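PDB 2QEN: walker-type atpase from Pyrococcus abyssi, which binds ADP and magnesium at a P-loop nucleotide site and is probably an ATPase, though its cellular role is unknown. Local coordinates for residues A[234-248]-A[258-270]. The protein carries 1 engineered substitution. Residues are numbered along the deposited sequence; the frame is centred on the assembly and turned at random.
Sequences LLDGIPGWLVVFGVE and AMKRTLEVAKGLI. With ADP (adenosine-5'-diphosphate), chain C.
Trp241 lays its six-membered ring against Ala266. Ala266 CB forms a CH-pi contact 3.9 Å from the centroid of the six-membered ring of Trp241. Leu269 CD1 meets the edge of the same ring near its plane, and Ile270 CD1 lies 3.9 Å from Trp241 CZ2. CG of Trp241 is anti to the carbonyl carbon (chi1 -53°), which swings the indole from the flank of its helix onto the partner. The indole NE1 bonds to Asp341. Nearer the start of 258-270, Thr262 is a knob in a hole made by Leu235, Val244, Phe245 and Glu248. Its CG2 packs on Val244 CG1 at 3.8 Å. Thr262 OG1 lies 3.2 Å from Phe245 CA. Thr262 OG1 also donates to Ala258 O, one turn back, at 2.6 Å. Ala258 O thus takes two donors, Thr262 OG1 and Thr262 N, from opposite faces of its plane, and the hydroxyl finds its acceptor within its own helix.

Met259 bends at chi2 and chi3 and meets Leu235 tip to tip. Its SD also makes an oblique Met-aromatic contact with Phe245, 5.1 Å from the ring centroid. Ala258 CB packs on Phe245 CE1.

The charged pair joins buried Glu248 to exposed Arg261. Glu248 OE1 sits over one face of the guanidinium, 3.4 Å from Arg261 NH1, so the attraction is electrostatic and no N-H points at the oxygen. An alanine in place of Glu248 would probably leave Arg261 with only its long contact to Glu264 in this network and remove the CG packing beside Thr262 OG1.

Helices 239-252 and 255-280 thus form a helical hairpin; the axes of segments 239-248 and 258-270 approach to 8.5 Å, with 134° between their N-to-C directions. Pro239, Gly240 and Val243 line the ADP pocket. Helix 205-217 packs on Leu242, Val243 and Phe245, while Val343 of helix 342-348 touches Leu235, Trp241 and Ala266.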
ATOM      1  N   LEU A 234      -0.866   3.661  22.478  1.00 35.76           N
ATOM      2  CA  LEU A 234      -0.002   2.596  21.976  1.00 36.14           C
ATOM      3  C   LEU A 234      -0.111   2.373  20.466  1.00 36.14           C
ATOM      4  O   LEU A 234       0.892   2.066  19.813  1.00 36.52           O
ATOM      5  CB  LEU A 234      -0.237   1.264  22.706  1.00 36.31           C
ATOM      6  CG  LEU A 234       0.483   0.930  24.030  1.00 37.78           C
ATOM      7  CD1 LEU A 234       1.798   1.687  24.208  1.00 37.33           C
ATOM      8  CD2 LEU A 234      -0.406   1.161  25.225  1.00 38.92           C
ATOM      9  N   LEU A 235      -1.312   2.513  19.910  1.00 35.59           N
ATOM     10  CA  LEU A 235      -1.534   2.133  18.507  1.00 35.87           C
ATOM     11  C   LEU A 235      -1.584   3.274  17.454  1.00 35.47           C
ATOM     12  O   LEU A 235      -1.639   2.993  16.260  1.00 35.12           O
ATOM     13  CB  LEU A 235      -2.742   1.173  18.371  1.00 35.11           C
ATOM     14  CG  LEU A 235      -2.761  -0.097  19.242  1.00 35.91           C
ATOM     15  CD1 LEU A 235      -4.083  -0.904  19.072  1.00 33.59           C
ATOM     16  CD2 LEU A 235      -1.538  -1.015  19.035  1.00 34.68           C
ATOM     17  N   ASP A 236      -1.620   4.528  17.911  1.00 36.10           N
ATOM     18  CA  ASP A 236      -1.361   5.760  17.093  1.00 36.66           C
ATOM     19  C   ASP A 236      -1.975   5.910  15.662  1.00 36.37           C
ATOM     20  O   ASP A 236      -1.286   6.308  14.684  1.00 35.98           O
ATOM     21  CB  ASP A 236       0.155   6.074  17.057  1.00 37.66           C
ATOM     22  CG  ASP A 236       0.702   6.788  18.358  1.00 40.68           C
ATOM     23  OD1 ASP A 236      -0.016   7.000  19.379  1.00 43.40           O
ATOM     24  OD2 ASP A 236       1.901   7.159  18.339  1.00 43.83           O
ATOM     25  N   GLY A 237      -3.265   5.624  15.518  1.00 35.60           N
ATOM     26  CA  GLY A 237      -3.948   5.974  14.243  1.00 33.80           C
ATOM     27  C   GLY A 237      -3.769   5.041  13.047  1.00 33.35           C
ATOM     28  O   GLY A 237      -4.238   5.347  11.938  1.00 32.58           O
ATOM     29  N   ILE A 238      -3.102   3.906  13.253  1.00 32.79           N
ATOM     30  CA  ILE A 238      -2.944   2.919  12.187  1.00 32.64           C
ATOM     31  C   ILE A 238      -4.155   1.977  12.207  1.00 31.88           C
ATOM     32  O   ILE A 238      -4.312   1.204  13.144  1.00 31.90           O
ATOM     33  CB  ILE A 238      -1.621   2.097  12.317  1.00 33.27           C
ATOM     34  CG1 ILE A 238      -0.416   3.015  12.606  1.00 35.40           C
ATOM     35  CG2 ILE A 238      -1.414   1.170  11.085  1.00 31.66           C
ATOM     36  CD1 ILE A 238       0.221   3.655  11.400  1.00 36.57           C
ATOM     37  N   PRO A 239      -5.033   2.071  11.194  1.00 31.43           N
ATOM     38  CA  PRO A 239      -6.261   1.280  11.217  1.00 31.29           C
ATOM     39  C   PRO A 239      -6.014  -0.228  11.297  1.00 31.20           C
ATOM     40  O   PRO A 239      -6.810  -0.923  11.904  1.00 31.15           O
ATOM     41  CB  PRO A 239      -6.941   1.645   9.892  1.00 31.03           C
ATOM     42  CG  PRO A 239      -6.380   2.987   9.534  1.00 31.23           C
ATOM     43  CD  PRO A 239      -4.960   2.934   9.996  1.00 31.30           C
ATOM     44  N   GLY A 240      -4.924  -0.713  10.698  1.00 30.76           N
ATOM     45  CA  GLY A 240      -4.585  -2.139  10.736  1.00 30.99           C
ATOM     46  C   GLY A 240      -4.459  -2.652  12.164  1.00 31.15           C
ATOM     47  O   GLY A 240      -5.006  -3.703  12.503  1.00 31.52           O
ATOM     48  N   TRP A 241      -3.769  -1.884  13.009  1.00 30.31           N
ATOM     49  CA  TRP A 241      -3.578  -2.265  14.407  1.00 29.97           C
ATOM     50  C   TRP A 241      -4.811  -1.998  15.283  1.00 29.51           C
ATOM     51  O   TRP A 241      -5.111  -2.772  16.189  1.00 29.24           O
ATOM     52  CB  TRP A 241      -2.319  -1.608  14.978  1.00 29.54           C
ATOM     53  CG  TRP A 241      -1.053  -1.856  14.136  1.00 29.10           C
ATOM     54  CD1 TRP A 241      -0.172  -0.912  13.691  1.00 29.92           C
ATOM     55  CD2 TRP A 241      -0.549  -3.123  13.664  1.00 28.70           C
ATOM     56  NE1 TRP A 241       0.842  -1.507  12.969  1.00 30.38           N
ATOM     57  CE2 TRP A 241       0.632  -2.861  12.937  1.00 29.15           C
ATOM     58  CE3 TRP A 241      -0.986  -4.446  13.782  1.00 29.91           C
ATOM     59  CZ2 TRP A 241       1.391  -3.872  12.351  1.00 29.09           C
ATOM     60  CZ3 TRP A 241      -0.243  -5.461  13.162  1.00 29.99           C
ATOM     61  CH2 TRP A 241       0.940  -5.161  12.468  1.00 29.86           C
ATOM     62  N   LEU A 242      -5.536  -0.924  14.983  1.00 29.21           N
ATOM     63  CA  LEU A 242      -6.788  -0.603  15.682  1.00 28.97           C
ATOM     64  C   LEU A 242      -7.866  -1.690  15.514  1.00 29.15           C
ATOM     65  O   LEU A 242      -8.614  -1.972  16.452  1.00 28.98           O
ATOM     66  CB  LEU A 242      -7.328   0.770  15.245  1.00 28.04           C
ATOM     67  CG  LEU A 242      -6.527   2.045  15.596  1.00 26.80           C
ATOM     68  CD1 LEU A 242      -7.134   3.282  14.927  1.00 23.40           C
ATOM     69  CD2 LEU A 242      -6.383   2.264  17.087  1.00 23.29           C
ATOM     70  N   VAL A 243      -7.941  -2.274  14.319  1.00 29.47           N
ATOM     71  CA  VAL A 243      -8.837  -3.415  14.050  1.00 30.19           C
ATOM     72  C   VAL A 243      -8.398  -4.714  14.750  1.00 29.96           C
ATOM     73  O   VAL A 243      -9.234  -5.407  15.316  1.00 31.68           O
ATOM     74  CB  VAL A 243      -9.076  -3.652  12.526  1.00 30.32           C
ATOM     75  CG1 VAL A 243      -9.834  -4.976  12.278  1.00 30.19           C
ATOM     76  CG2 VAL A 243      -9.866  -2.500  11.917  1.00 29.81           C
ATOM     77  N   VAL A 244      -7.111  -5.047  14.706  1.00 29.92           N
ATOM     78  CA  VAL A 244      -6.577  -6.220  15.429  1.00 29.76           C
ATOM     79  C   VAL A 244      -6.889  -6.111  16.927  1.00 29.72           C
ATOM     80  O   VAL A 244      -7.323  -7.085  17.547  1.00 30.29           O
ATOM     81  CB  VAL A 244      -5.027  -6.386  15.249  1.00 29.81           C
ATOM     82  CG1 VAL A 244      -4.473  -7.451  16.210  1.00 28.08           C
ATOM     83  CG2 VAL A 244      -4.659  -6.713  13.774  1.00 30.41           C
ATOM     84  N   PHE A 245      -6.649  -4.936  17.500  1.00 29.34           N
ATOM     85  CA  PHE A 245      -6.982  -4.663  18.903  1.00 29.54           C
ATOM     86  C   PHE A 245      -8.485  -4.842  19.194  1.00 29.76           C
ATOM     87  O   PHE A 245      -8.855  -5.495  20.167  1.00 30.72           O
ATOM     88  CB  PHE A 245      -6.517  -3.263  19.316  1.00 29.05           C
ATOM     89  CG  PHE A 245      -6.938  -2.886  20.714  1.00 29.87           C
ATOM     90  CD1 PHE A 245      -6.244  -3.399  21.825  1.00 26.29           C
ATOM     91  CD2 PHE A 245      -8.046  -2.048  20.922  1.00 26.93           C
ATOM     92  CE1 PHE A 245      -6.655  -3.092  23.118  1.00 27.52           C
ATOM     93  CE2 PHE A 245      -8.474  -1.753  22.212  1.00 25.56           C
ATOM     94  CZ  PHE A 245      -7.778  -2.249  23.311  1.00 27.53           C
ATOM     95  N   GLY A 246      -9.339  -4.263  18.345  1.00 29.35           N
ATOM     96  CA  GLY A 246     -10.787  -4.357  18.508  1.00 28.78           C
ATOM     97  C   GLY A 246     -11.259  -5.806  18.530  1.00 28.71           C
ATOM     98  O   GLY A 246     -11.967  -6.205  19.427  1.00 28.51           O
ATOM     99  N   VAL A 247     -10.836  -6.584  17.537  1.00 28.81           N
ATOM    100  CA  VAL A 247     -11.020  -8.043  17.512  1.00 28.98           C
ATOM    101  C   VAL A 247     -10.534  -8.746  18.794  1.00 28.89           C
ATOM    102  O   VAL A 247     -11.283  -9.506  19.403  1.00 29.11           O
ATOM    103  CB  VAL A 247     -10.341  -8.664  16.239  1.00 29.30           C
ATOM    104  CG1 VAL A 247     -10.361 -10.211  16.262  1.00 28.50           C
ATOM    105  CG2 VAL A 247     -11.037  -8.140  14.953  1.00 29.71           C
ATOM    106  N   GLU A 248      -9.287  -8.503  19.200  1.00 28.75           N
ATOM    107  CA  GLU A 248      -8.722  -9.157  20.404  1.00 28.41           C
ATOM    108  C   GLU A 248      -9.464  -8.785  21.682  1.00 28.06           C
ATOM    109  O   GLU A 248      -9.622  -9.612  22.567  1.00 28.47           O
ATOM    110  CB  GLU A 248      -7.218  -8.866  20.546  1.00 28.70           C
ATOM    111  CG  GLU A 248      -6.326  -9.557  19.504  1.00 30.59           C
ATOM    112  CD  GLU A 248      -6.567 -11.067  19.434  1.00 36.18           C
ATOM    113  OE1 GLU A 248      -6.940 -11.659  20.467  1.00 36.69           O
ATOM    114  OE2 GLU A 248      -6.400 -11.671  18.344  1.00 39.45           O
ATOM    115  N   ALA A 258      -6.049  -8.131  25.616  1.00 27.19           N
ATOM    116  CA  ALA A 258      -6.249  -7.682  24.222  1.00 27.53           C
ATOM    117  C   ALA A 258      -5.012  -6.996  23.633  1.00 28.38           C
ATOM    118  O   ALA A 258      -4.658  -7.223  22.470  1.00 29.24           O
ATOM    119  CB  ALA A 258      -7.438  -6.765  24.122  1.00 27.02           C
ATOM    120  N   MET A 259      -4.367  -6.137  24.408  1.00 29.04           N
ATOM    121  CA  MET A 259      -3.165  -5.457  23.915  1.00 30.29           C
ATOM    122  C   MET A 259      -1.968  -6.412  23.808  1.00 30.61           C
ATOM    123  O   MET A 259      -1.171  -6.304  22.878  1.00 30.86           O
ATOM    124  CB  MET A 259      -2.810  -4.265  24.811  1.00 30.45           C
ATOM    125  CG  MET A 259      -1.766  -3.300  24.223  1.00 33.15           C
ATOM    126  SD  MET A 259      -2.306  -2.450  22.701  1.00 34.39           S
ATOM    127  CE  MET A 259      -1.541  -3.468  21.487  1.00 38.86           C
ATOM    128  N   LYS A 260      -1.841  -7.330  24.765  1.00 30.53           N
ATOM    129  CA  LYS A 260      -0.780  -8.326  24.742  1.00 31.79           C
ATOM    130  C   LYS A 260      -0.874  -9.142  23.444  1.00 31.72           C
ATOM    131  O   LYS A 260       0.107  -9.293  22.735  1.00 31.80           O
ATOM    132  CB  LYS A 260      -0.882  -9.239  25.972  1.00 31.64           C
ATOM    133  CG  LYS A 260       0.450  -9.574  26.628  1.00 33.15           C
ATOM    134  CD  LYS A 260       0.296 -10.508  27.823  1.00 33.64           C
ATOM    135  CE  LYS A 260       0.410 -11.987  27.427  1.00 36.77           C
ATOM    136  NZ  LYS A 260       0.819 -12.879  28.582  1.00 36.46           N
ATOM    137  N   ARG A 261      -2.074  -9.631  23.136  1.00 32.27           N
ATOM    138  CA  ARG A 261      -2.359 -10.374  21.910  1.00 32.63           C
ATOM    139  C   ARG A 261      -2.187  -9.539  20.634  1.00 32.14           C
ATOM    140  O   ARG A 261      -1.717 -10.049  19.625  1.00 32.44           O
ATOM    141  CB  ARG A 261      -3.772 -10.969  21.951  1.00 33.33           C
ATOM    142  CG  ARG A 261      -4.020 -11.945  23.094  1.00 36.56           C
ATOM    143  CD  ARG A 261      -3.323 -13.263  22.848  1.00 44.55           C
ATOM    144  NE  ARG A 261      -4.228 -14.369  22.518  1.00 49.95           N
ATOM    145  CZ  ARG A 261      -4.694 -14.636  21.298  1.00 51.64           C
ATOM    146  NH1 ARG A 261      -4.378 -13.869  20.257  1.00 53.54           N
ATOM    147  NH2 ARG A 261      -5.493 -15.674  21.122  1.00 52.58           N
ATOM    148  N   THR A 262      -2.582  -8.271  20.672  1.00 31.26           N
ATOM    149  CA  THR A 262      -2.365  -7.367  19.537  1.00 31.04           C
ATOM    150  C   THR A 262      -0.871  -7.272  19.224  1.00 30.89           C
ATOM    151  O   THR A 262      -0.477  -7.401  18.075  1.00 31.05           O
ATOM    152  CB  THR A 262      -2.979  -5.963  19.798  1.00 30.48           C
ATOM    153  OG1 THR A 262      -4.368  -6.117  20.082  1.00 30.41           O
ATOM    154  CG2 THR A 262      -2.830  -5.031  18.597  1.00 30.56           C
ATOM    155  N   LEU A 263      -0.057  -7.095  20.263  1.00 31.05           N
ATOM    156  CA  LEU A 263       1.394  -6.961  20.128  1.00 31.95           C
ATOM    157  C   LEU A 263       2.057  -8.241  19.638  1.00 32.21           C
ATOM    158  O   LEU A 263       3.011  -8.166  18.883  1.00 32.60           O
ATOM    159  CB  LEU A 263       2.044  -6.462  21.443  1.00 32.10           C
ATOM    160  CG  LEU A 263       1.624  -5.027  21.843  1.00 33.52           C
ATOM    161  CD1 LEU A 263       2.245  -4.538  23.158  1.00 33.40           C
ATOM    162  CD2 LEU A 263       1.875  -4.012  20.716  1.00 34.34           C
ATOM    163  N   GLU A 264       1.539  -9.393  20.075  1.00 32.61           N
ATOM    164  CA  GLU A 264       1.910 -10.720  19.562  1.00 33.53           C
ATOM    165  C   GLU A 264       1.682 -10.852  18.057  1.00 32.19           C
ATOM    166  O   GLU A 264       2.580 -11.258  17.326  1.00 32.06           O
ATOM    167  CB  GLU A 264       1.094 -11.818  20.258  1.00 32.98           C
ATOM    168  CG  GLU A 264       1.467 -12.103  21.701  1.00 36.76           C
ATOM    169  CD  GLU A 264       0.541 -13.130  22.357  1.00 37.57           C
ATOM    170  OE1 GLU A 264      -0.415 -13.604  21.676  1.00 43.11           O
ATOM    171  OE2 GLU A 264       0.779 -13.469  23.545  1.00 42.11           O
ATOM    172  N   VAL A 265       0.458 -10.557  17.616  1.00 31.57           N
ATOM    173  CA  VAL A 265       0.111 -10.547  16.190  1.00 30.91           C
ATOM    174  C   VAL A 265       1.014  -9.580  15.402  1.00 30.71           C
ATOM    175  O   VAL A 265       1.568  -9.959  14.383  1.00 30.82           O
ATOM    176  CB  VAL A 265      -1.408 -10.278  15.950  1.00 30.83           C
ATOM    177  CG1 VAL A 265      -1.717 -10.010  14.470  1.00 30.50           C
ATOM    178  CG2 VAL A 265      -2.246 -11.485  16.429  1.00 30.75           C
ATOM    179  N   ALA A 266       1.163  -8.346  15.885  1.00 30.60           N
ATOM    180  CA  ALA A 266       2.059  -7.372  15.250  1.00 30.23           C
ATOM    181  C   ALA A 266       3.497  -7.894  15.180  1.00 30.30           C
ATOM    182  O   ALA A 266       4.109  -7.882  14.108  1.00 30.27           O
ATOM    183  CB  ALA A 266       2.001  -6.048  15.975  1.00 30.37           C
ATOM    184  N   LYS A 267       4.024  -8.376  16.309  1.00 30.20           N
ATOM    185  CA  LYS A 267       5.373  -8.940  16.347  1.00 30.55           C
ATOM    186  C   LYS A 267       5.593 -10.010  15.271  1.00 30.45           C
ATOM    187  O   LYS A 267       6.621  -9.998  14.591  1.00 29.93           O
ATOM    188  CB  LYS A 267       5.715  -9.491  17.734  1.00 30.53           C
ATOM    189  CG  LYS A 267       7.184  -9.854  17.891  1.00 30.45           C
ATOM    190  CD  LYS A 267       7.546 -10.306  19.308  1.00 32.19           C
ATOM    191  CE  LYS A 267       7.352 -11.823  19.520  1.00 35.28           C
ATOM    192  NZ  LYS A 267       7.958 -12.327  20.804  1.00 34.68           N
ATOM    193  N   GLY A 268       4.617 -10.904  15.104  1.00 30.30           N
ATOM    194  CA  GLY A 268       4.712 -11.989  14.125  1.00 31.05           C
ATOM    195  C   GLY A 268       4.890 -11.484  12.706  1.00 31.26           C
ATOM    196  O   GLY A 268       5.833 -11.862  12.012  1.00 31.32           O
ATOM    197  N   LEU A 269       3.992 -10.603  12.289  1.00 32.03           N
ATOM    198  CA  LEU A 269       4.008 -10.034  10.939  1.00 32.71           C
ATOM    199  C   LEU A 269       5.272  -9.204  10.674  1.00 32.70           C
ATOM    200  O   LEU A 269       5.966  -9.397   9.657  1.00 32.55           O
ATOM    201  CB  LEU A 269       2.743  -9.192  10.711  1.00 33.05           C
ATOM    202  CG  LEU A 269       1.375  -9.878  10.851  1.00 34.14           C
ATOM    203  CD1 LEU A 269       0.252  -8.841  10.873  1.00 35.10           C
ATOM    204  CD2 LEU A 269       1.116 -10.883   9.733  1.00 35.97           C
ATOM    205  N   ILE A 270       5.589  -8.312  11.611  1.00 32.64           N
ATOM    206  CA  ILE A 270       6.747  -7.420  11.488  1.00 32.26           C
ATOM    207  C   ILE A 270       8.066  -8.193  11.470  1.00 32.72           C
ATOM    208  O   ILE A 270       9.009  -7.822  10.763  1.00 32.23           O
ATOM    209  CB  ILE A 270       6.715  -6.322  12.591  1.00 31.93           C
ATOM    210  CG1 ILE A 270       5.516  -5.398  12.342  1.00 31.58           C
ATOM    211  CG2 ILE A 270       8.039  -5.532  12.651  1.00 31.12           C
ATOM    212  CD1 ILE A 270       4.966  -4.718  13.566  1.00 32.24           C
TER
HETATM  213  PB  ADP C 999      -2.482  -0.802   3.164  1.00 25.32           P
HETATM  214  O1B ADP C 999      -2.383   0.699   3.289  1.00 26.10           O
HETATM  215  O2B ADP C 999      -3.034  -1.227   1.821  1.00 25.79           O
HETATM  216  O3B ADP C 999      -1.248  -1.574   3.551  1.00 26.33           O
HETATM  217  PA  ADP C 999      -4.992  -2.004   4.163  1.00 26.61           P
HETATM  218  O1A ADP C 999      -5.993  -1.278   3.303  1.00 25.17           O
HETATM  219  O2A ADP C 999      -4.730  -3.461   3.947  1.00 22.84           O
HETATM  220  O3A ADP C 999      -3.580  -1.189   4.274  1.00 26.10           O
HETATM  221  O5' ADP C 999      -5.509  -1.768   5.678  1.00 26.65           O
HETATM  222  C5' ADP C 999      -5.047  -2.538   6.792  1.00 25.42           C
HETATM  223  C4' ADP C 999      -6.274  -3.063   7.548  1.00 26.73           C
HETATM  224  O4' ADP C 999      -6.834  -2.028   8.379  1.00 25.55           O
HETATM  225  C3' ADP C 999      -7.443  -3.504   6.669  1.00 26.32           C
HETATM  226  O3' ADP C 999      -7.403  -4.892   6.358  1.00 27.79           O
HETATM  227  C2' ADP C 999      -8.639  -3.261   7.532  1.00 26.33           C
HETATM  228  O2' ADP C 999      -8.579  -4.252   8.554  1.00 25.75           O
HETATM  229  C1' ADP C 999      -8.262  -2.024   8.290  1.00 24.43           C
HETATM  230  N9  ADP C 999      -8.678  -0.714   7.740  1.00 24.15           N
HETATM  231  C8  ADP C 999      -7.903   0.092   6.991  1.00 23.37           C
HETATM  232  N7  ADP C 999      -8.532   1.259   6.712  1.00 23.56           N
HETATM  233  C5  ADP C 999      -9.744   1.207   7.294  1.00 23.88           C
HETATM  234  C6  ADP C 999     -10.918   2.098   7.396  1.00 23.98           C
HETATM  235  N6  ADP C 999     -10.922   3.315   6.805  1.00 23.88           N
HETATM  236  N1  ADP C 999     -11.988   1.658   8.106  1.00 23.78           N
HETATM  237  C2  ADP C 999     -12.003   0.452   8.685  1.00 23.87           C
HETATM  238  N3  ADP C 999     -10.964  -0.404   8.656  1.00 24.64           N
HETATM  239  C4  ADP C 999      -9.831  -0.094   7.982  1.00 24.21           C